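Local coordinates for protein P-granule scaffold (Caenorhabditis japonica, PDB 5W4A) that probably helps build the scaffold of germ (P) granules, assemblies linked to mRNA repression, its N-terminal domain being a mostly helical fold, at residues Arg15-Pro20 with Ser77-Leu82; Phe19-Leu24 with Val61-Pro66. One frame throughout, in Å; residues are numbered along the deposited sequence.

Contact 1 of 2, residues Arg15-Pro20 with Ser77-Leu82; sequences RTYFFP and SMDTLL
Y17 bonds to D79, and T80 to the backbone of F18, where the turn between strand 14-16 and helix 20-28 docks against helix 71-84 near the middle of a largely helical domain. The turn opens with an ST motif: OG1 of T16 accepts the backbone N-H of F19, the residue at the N-cap position of helix 20-28. Among the polar interactions, Y17 OH donates to D79 OD2 at 2.6 Å. The oxygen is met on its anti side, 34° out of the carboxylate plane, and it also forms a salt bridge with R6, while H106 bonds OD1; this network probably stabilises a buried negative charge. Y17 reaches the helix because its ring carbon CG stands anti to the backbone N (chi1 173°). Threonine suits position 80 because its two branches do different work. T80 OG1 donates to F18 O at 2.8 Å, in the carbonyl plane and on a lone pair. A water donates to the same carbonyl oxygen and to S77 OG, so this buried carbonyl oxygen receives two donors, the T80 hydroxyl and the water.

Aromatic packing fills the rest. Y17 CD2 lies 3.5 Å above the plane of the F18 ring, over its centre, while T80 OG1 lies at the edge of that ring, near its plane, and F18 CE2 is 3.9 Å from D79 CB. F175 packs edge-to-face with both phenylalanines, F18 and F19. The methyl branch of T80 serves this apolar side, with CG2 placed 3.5 Å from CE1 of F19.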
loop_
_atom_site.group_PDB
_atom_site.type_symbol
_atom_site.label_atom_id
_atom_site.label_comp_id
_atom_site.label_asym_id
_atom_site.label_seq_id
_atom_site.Cartn_x
_atom_site.Cartn_y
_atom_site.Cartn_z
ATOM N N ARG C 15 8.556 13.616 8.947
ATOM C CA ARG C 15 9.131 12.436 8.321
ATOM C C ARG C 15 8.993 12.549 6.800
ATOM O O ARG C 15 7.902 12.836 6.283
ATOM C CB ARG C 15 8.391 11.209 8.850
ATOM C CG ARG C 15 8.742 9.907 8.233
ATOM C CD ARG C 15 7.981 8.790 9.037
ATOM N NE ARG C 15 7.963 7.541 8.327
ATOM C CZ ARG C 15 8.851 6.568 8.424
ATOM N NH1 ARG C 15 9.912 6.663 9.231
ATOM N NH2 ARG C 15 8.658 5.492 7.711
ATOM N N THR C 16 10.111 12.379 6.089
ATOM C CA THR C 16 10.160 12.688 4.660
ATOM C C THR C 16 11.183 11.819 3.935
ATOM O O THR C 16 12.224 11.468 4.475
ATOM C CB THR C 16 10.454 14.189 4.448
ATOM O OG1 THR C 16 10.438 14.489 3.041
ATOM C CG2 THR C 16 11.770 14.618 5.012
ATOM N N TYR C 17 10.845 11.425 2.697
ATOM C CA TYR C 17 11.825 10.897 1.747
ATOM C C TYR C 17 12.183 11.956 0.706
ATOM O O TYR C 17 13.365 12.247 0.481
ATOM C CB TYR C 17 11.315 9.612 1.038
ATOM C CG TYR C 17 12.281 9.241 -0.025
ATOM C CD1 TYR C 17 13.546 8.751 0.301
ATOM C CD2 TYR C 17 11.994 9.494 -1.361
ATOM C CE1 TYR C 17 14.504 8.533 -0.657
ATOM C CE2 TYR C 17 12.933 9.263 -2.332
ATOM C CZ TYR C 17 14.186 8.780 -1.977
ATOM O OH TYR C 17 15.146 8.539 -2.917
ATOM N N PHE C 18 11.166 12.564 0.088
ATOM C CA PHE C 18 11.367 13.380 -1.113
ATOM C C PHE C 18 11.789 14.817 -0.810
ATOM O O PHE C 18 12.319 15.490 -1.696
ATOM C CB PHE C 18 10.077 13.416 -1.943
ATOM C CG PHE C 18 9.751 12.119 -2.642
ATOM C CD1 PHE C 18 8.853 11.214 -2.087
ATOM C CD2 PHE C 18 10.340 11.809 -3.873
ATOM C CE1 PHE C 18 8.560 10.027 -2.734
ATOM C CE2 PHE C 18 10.036 10.627 -4.523
ATOM C CZ PHE C 18 9.164 9.726 -3.949
ATOM N N PHE C 19 11.564 15.312 0.415
ATOM C CA PHE C 19 11.733 16.738 0.733
ATOM C C PHE C 19 12.517 16.989 2.032
ATOM O O PHE C 19 12.113 17.808 2.861
ATOM C CB PHE C 19 10.359 17.401 0.817
ATOM C CG PHE C 19 9.565 17.327 -0.473
ATOM C CD1 PHE C 19 9.926 18.096 -1.547
ATOM C CD2 PHE C 19 8.486 16.450 -0.595
ATOM C CE1 PHE C 19 9.198 18.031 -2.756
ATOM C CE2 PHE C 19 7.766 16.375 -1.783
ATOM C CZ PHE C 19 8.142 17.174 -2.859
ATOM N N PRO C 20 13.659 16.343 2.226
ATOM C CA PRO C 20 14.381 16.586 3.501
ATOM C C PRO C 20 14.828 18.024 3.737
ATOM O O PRO C 20 14.734 18.496 4.881
ATOM C CB PRO C 20 15.584 15.644 3.402
ATOM C CG PRO C 20 15.749 15.357 1.958
ATOM C CD PRO C 20 14.377 15.351 1.395
ATOM N N SER C 77 16.884 13.891 -4.579
ATOM C CA SER C 77 16.168 15.006 -5.180
ATOM C C SER C 77 15.859 14.757 -6.648
ATOM O O SER C 77 14.865 15.272 -7.153
ATOM C CB SER C 77 16.973 16.283 -4.986
ATOM O OG SER C 77 16.818 16.726 -3.648
HETATM N N MSE C 78 16.647 13.937 -7.327
HETATM C CA MSE C 78 16.300 13.522 -8.690
HETATM C C MSE C 78 15.036 12.651 -8.729
HETATM O O MSE C 78 14.248 12.735 -9.682
HETATM C CB MSE C 78 17.456 12.789 -9.322
HETATM C CG MSE C 78 18.564 13.772 -9.686
HETATM SE SE MSE C 78 20.186 12.905 -10.288
HETATM C CE MSE C 78 19.527 12.269 -11.998
ATOM N N ASP C 79 14.845 11.782 -7.725
ATOM C CA ASP C 79 13.559 11.107 -7.559
ATOM C C ASP C 79 12.435 12.131 -7.497
ATOM O O ASP C 79 11.402 11.975 -8.150
ATOM C CB ASP C 79 13.502 10.256 -6.283
ATOM C CG ASP C 79 14.179 8.906 -6.385
ATOM O OD1 ASP C 79 14.633 8.457 -7.462
ATOM O OD2 ASP C 79 14.234 8.230 -5.333
ATOM N N THR C 80 12.616 13.176 -6.697
ATOM C CA THR C 80 11.588 14.211 -6.574
ATOM C C THR C 80 11.329 14.881 -7.921
ATOM O O THR C 80 10.177 15.102 -8.287
ATOM C CB THR C 80 11.998 15.227 -5.513
ATOM O OG1 THR C 80 12.375 14.463 -4.352
ATOM C CG2 THR C 80 10.842 16.180 -5.175
ATOM N N LEU C 81 12.384 15.170 -8.684
ATOM C CA LEU C 81 12.199 15.765 -10.006
ATOM C C LEU C 81 11.343 14.864 -10.905
ATOM O O LEU C 81 10.430 15.335 -11.605
ATOM C CB LEU C 81 13.547 16.031 -10.660
ATOM C CG LEU C 81 14.479 17.072 -10.046
ATOM C CD1 LEU C 81 15.758 17.113 -10.878
ATOM C CD2 LEU C 81 13.858 18.450 -9.969
ATOM N N LEU C 82 11.606 13.559 -10.906
ATOM C CA LEU C 82 10.797 12.659 -11.724
ATOM C C LEU C 82 9.338 12.676 -11.296
ATOM O O LEU C 82 8.435 12.648 -12.138
ATOM C CB LEU C 82 11.322 11.236 -11.648
ATOM C CG LEU C 82 12.684 11.003 -12.288
ATOM C CD1 LEU C 82 13.069 9.550 -12.140
ATOM C CD2 LEU C 82 12.625 11.392 -13.776
HETATM O O HOH W 1 15.078 16.044 -1.738
#

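Contact 2 of 2, residues Phe19-Leu24 with Val61-Pro66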
loop_
_atom_site.group_PDB
_atom_site.type_symbol
_atom_site.label_atom_id
_atom_site.label_comp_id
_atom_site.label_asym_id
_atom_site.label_seq_id
_atom_site.Cartn_x
_atom_site.Cartn_y
_atom_site.Cartn_z
ATOM N N PHE C 19 11.564 15.312 0.415
ATOM C CA PHE C 19 11.733 16.738 0.733
ATOM C C PHE C 19 12.517 16.989 2.032
ATOM O O PHE C 19 12.113 17.808 2.861
ATOM C CB PHE C 19 10.359 17.401 0.817
ATOM C CG PHE C 19 9.565 17.327 -0.473
ATOM C CD1 PHE C 19 9.926 18.096 -1.547
ATOM C CD2 PHE C 19 8.486 16.450 -0.595
ATOM C CE1 PHE C 19 9.198 18.031 -2.756
ATOM C CE2 PHE C 19 7.766 16.375 -1.783
ATOM C CZ PHE C 19 8.142 17.174 -2.859
ATOM N N PRO C 20 13.659 16.343 2.226
ATOM C CA PRO C 20 14.381 16.586 3.501
ATOM C C PRO C 20 14.828 18.024 3.737
ATOM O O PRO C 20 14.734 18.496 4.881
ATOM C CB PRO C 20 15.584 15.644 3.402
ATOM C CG PRO C 20 15.749 15.357 1.958
ATOM C CD PRO C 20 14.377 15.351 1.395
ATOM N N ASN C 21 15.314 18.748 2.715
ATOM C CA ASN C 21 15.757 20.115 2.986
ATOM C C ASN C 21 14.567 21.040 3.229
ATOM O O ASN C 21 14.699 22.023 3.969
ATOM C CB ASN C 21 16.633 20.623 1.834
ATOM C CG ASN C 21 17.404 21.877 2.193
ATOM O OD1 ASN C 21 17.927 22.005 3.310
ATOM N ND2 ASN C 21 17.520 22.793 1.232
ATOM N N LEU C 22 13.397 20.738 2.651
ATOM C CA LEU C 22 12.201 21.528 2.948
ATOM C C LEU C 22 11.778 21.328 4.395
ATOM O O LEU C 22 11.403 22.286 5.087
ATOM C CB LEU C 22 11.066 21.145 1.996
ATOM C CG LEU C 22 9.708 21.819 2.216
ATOM C CD1 LEU C 22 9.812 23.304 1.950
ATOM C CD2 LEU C 22 8.647 21.219 1.303
ATOM N N ALA C 23 11.790 20.076 4.854
ATOM C CA ALA C 23 11.464 19.792 6.244
ATOM C C ALA C 23 12.413 20.525 7.190
ATOM O O ALA C 23 11.982 21.142 8.162
ATOM C CB ALA C 23 11.520 18.286 6.471
ATOM N N LEU C 24 13.710 20.425 6.935
ATOM C CA LEU C 24 14.687 21.080 7.781
ATOM C C LEU C 24 14.483 22.588 7.765
ATOM O O LEU C 24 14.540 23.238 8.819
ATOM C CB LEU C 24 16.099 20.737 7.302
ATOM C CG LEU C 24 17.225 21.445 8.078
ATOM C CD1 LEU C 24 17.174 21.116 9.585
ATOM C CD2 LEU C 24 18.570 21.052 7.506
ATOM N N VAL C 61 13.851 23.943 -7.236
ATOM C CA VAL C 61 15.135 23.300 -7.510
ATOM C C VAL C 61 16.173 23.731 -6.479
ATOM O O VAL C 61 17.020 22.931 -6.057
ATOM C CB VAL C 61 15.585 23.610 -8.955
ATOM C CG1 VAL C 61 16.998 23.052 -9.239
ATOM C CG2 VAL C 61 14.591 23.030 -9.953
ATOM N N GLN C 62 16.122 25.001 -6.046
ATOM C CA GLN C 62 17.098 25.509 -5.087
ATOM C C GLN C 62 16.995 24.806 -3.744
ATOM O O GLN C 62 18.016 24.567 -3.080
ATOM C CB GLN C 62 16.922 27.019 -4.899
ATOM C CG GLN C 62 17.416 27.851 -6.067
ATOM C CD GLN C 62 18.888 27.645 -6.326
ATOM O OE1 GLN C 62 19.697 27.626 -5.393
ATOM N NE2 GLN C 62 19.244 27.447 -7.590
ATOM N N ILE C 63 15.765 24.513 -3.298
ATOM C CA ILE C 63 15.574 23.781 -2.055
ATOM C C ILE C 63 16.004 22.326 -2.223
ATOM O O ILE C 63 16.568 21.723 -1.302
ATOM C CB ILE C 63 14.102 23.896 -1.604
ATOM C CG1 ILE C 63 13.844 25.252 -0.930
ATOM C CG2 ILE C 63 13.695 22.746 -0.654
ATOM C CD1 ILE C 63 14.541 25.449 0.437
ATOM N N LEU C 64 15.724 21.735 -3.387
ATOM C CA LEU C 64 16.067 20.332 -3.630
ATOM C C LEU C 64 17.568 20.126 -3.770
ATOM O O LEU C 64 18.101 19.082 -3.363
ATOM C CB LEU C 64 15.359 19.840 -4.891
ATOM C CG LEU C 64 13.843 19.656 -4.801
ATOM C CD1 LEU C 64 13.353 19.124 -6.112
ATOM C CD2 LEU C 64 13.444 18.719 -3.638
ATOM N N PHE C 65 18.270 21.089 -4.357
ATOM C CA PHE C 65 19.695 20.946 -4.649
ATOM C C PHE C 65 20.482 22.119 -4.072
ATOM O O PHE C 65 21.025 22.942 -4.819
ATOM C CB PHE C 65 19.922 20.841 -6.159
ATOM C CG PHE C 65 19.233 19.663 -6.810
ATOM C CD1 PHE C 65 19.861 18.427 -6.897
ATOM C CD2 PHE C 65 17.961 19.790 -7.357
ATOM C CE1 PHE C 65 19.236 17.352 -7.501
ATOM C CE2 PHE C 65 17.334 18.724 -7.967
ATOM C CZ PHE C 65 17.975 17.493 -8.043
ATOM N N PRO C 66 20.587 22.208 -2.748
ATOM C CA PRO C 66 21.389 23.284 -2.146
ATOM C C PRO C 66 22.876 23.109 -2.429
ATOM O O PRO C 66 23.351 22.031 -2.788
ATOM C CB PRO C 66 21.083 23.154 -0.654
ATOM C CG PRO C 66 20.689 21.738 -0.460
ATOM C CD PRO C 66 19.988 21.335 -1.722
#
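N21 bonds to the backbone of I63 where the first turn of helix 20-28 packs against the C-terminal end of helix 57-64, a helix-to-helix-end contact within the helical domain. Its ND2 donates to I63 O at 2.9 Å, with an N-H...O angle of 158°. The oxygen is used on a lone pair in its carbonyl plane and lies only 10° out of the amide plane of N21. Asparagine fits here because a short amide can supply an N-H to a carbonyl in the last turn of a helix. Having CG anti to its backbone N (chi1 -166°) extends the amide toward that carbonyl, and P66 CG comes within 3.7 Å of the same ND2.

Apolar contacts lie to one side of the bond. I63 sets its CG2 branch 4.1 Å from L22 CB. More tentatively, since L64 is modelled in two conformers, one of them brings its CD2 near F19 CD1.

Farther out, F43 of helix 42-47 touches F19, L22 and I63, joining the apolar group, and F170 also packs on L22. Helix 57-64 ends as F65 leaves helical geometry. The final turn is still closed by a backbone bond, F65 N to V61 O, at 2.8 Å.

Both contacts begin from the chain around F19: contact 1 uses the turn before helix 20-28, contact 2 that helix's first turn. The partners, helix 71-84 and helix 57-64, are also consecutive in the chain. Contact 1 lies about 4 Å from the chain centre, measured centre to centre, and all its touching residues are buried; contact 2 lies about 10 Å out, with N21 and P66 partly exposed. The deeper site combines a charged network, a water and packed aromatic rings, whereas the outer one relies on one amide-to-carbonyl bond and mainly aliphatic packing, the F19 ring being shared. They meet directly as well, through a probable hydrogen bond from S77 OG to L64 O at 2.7 Å.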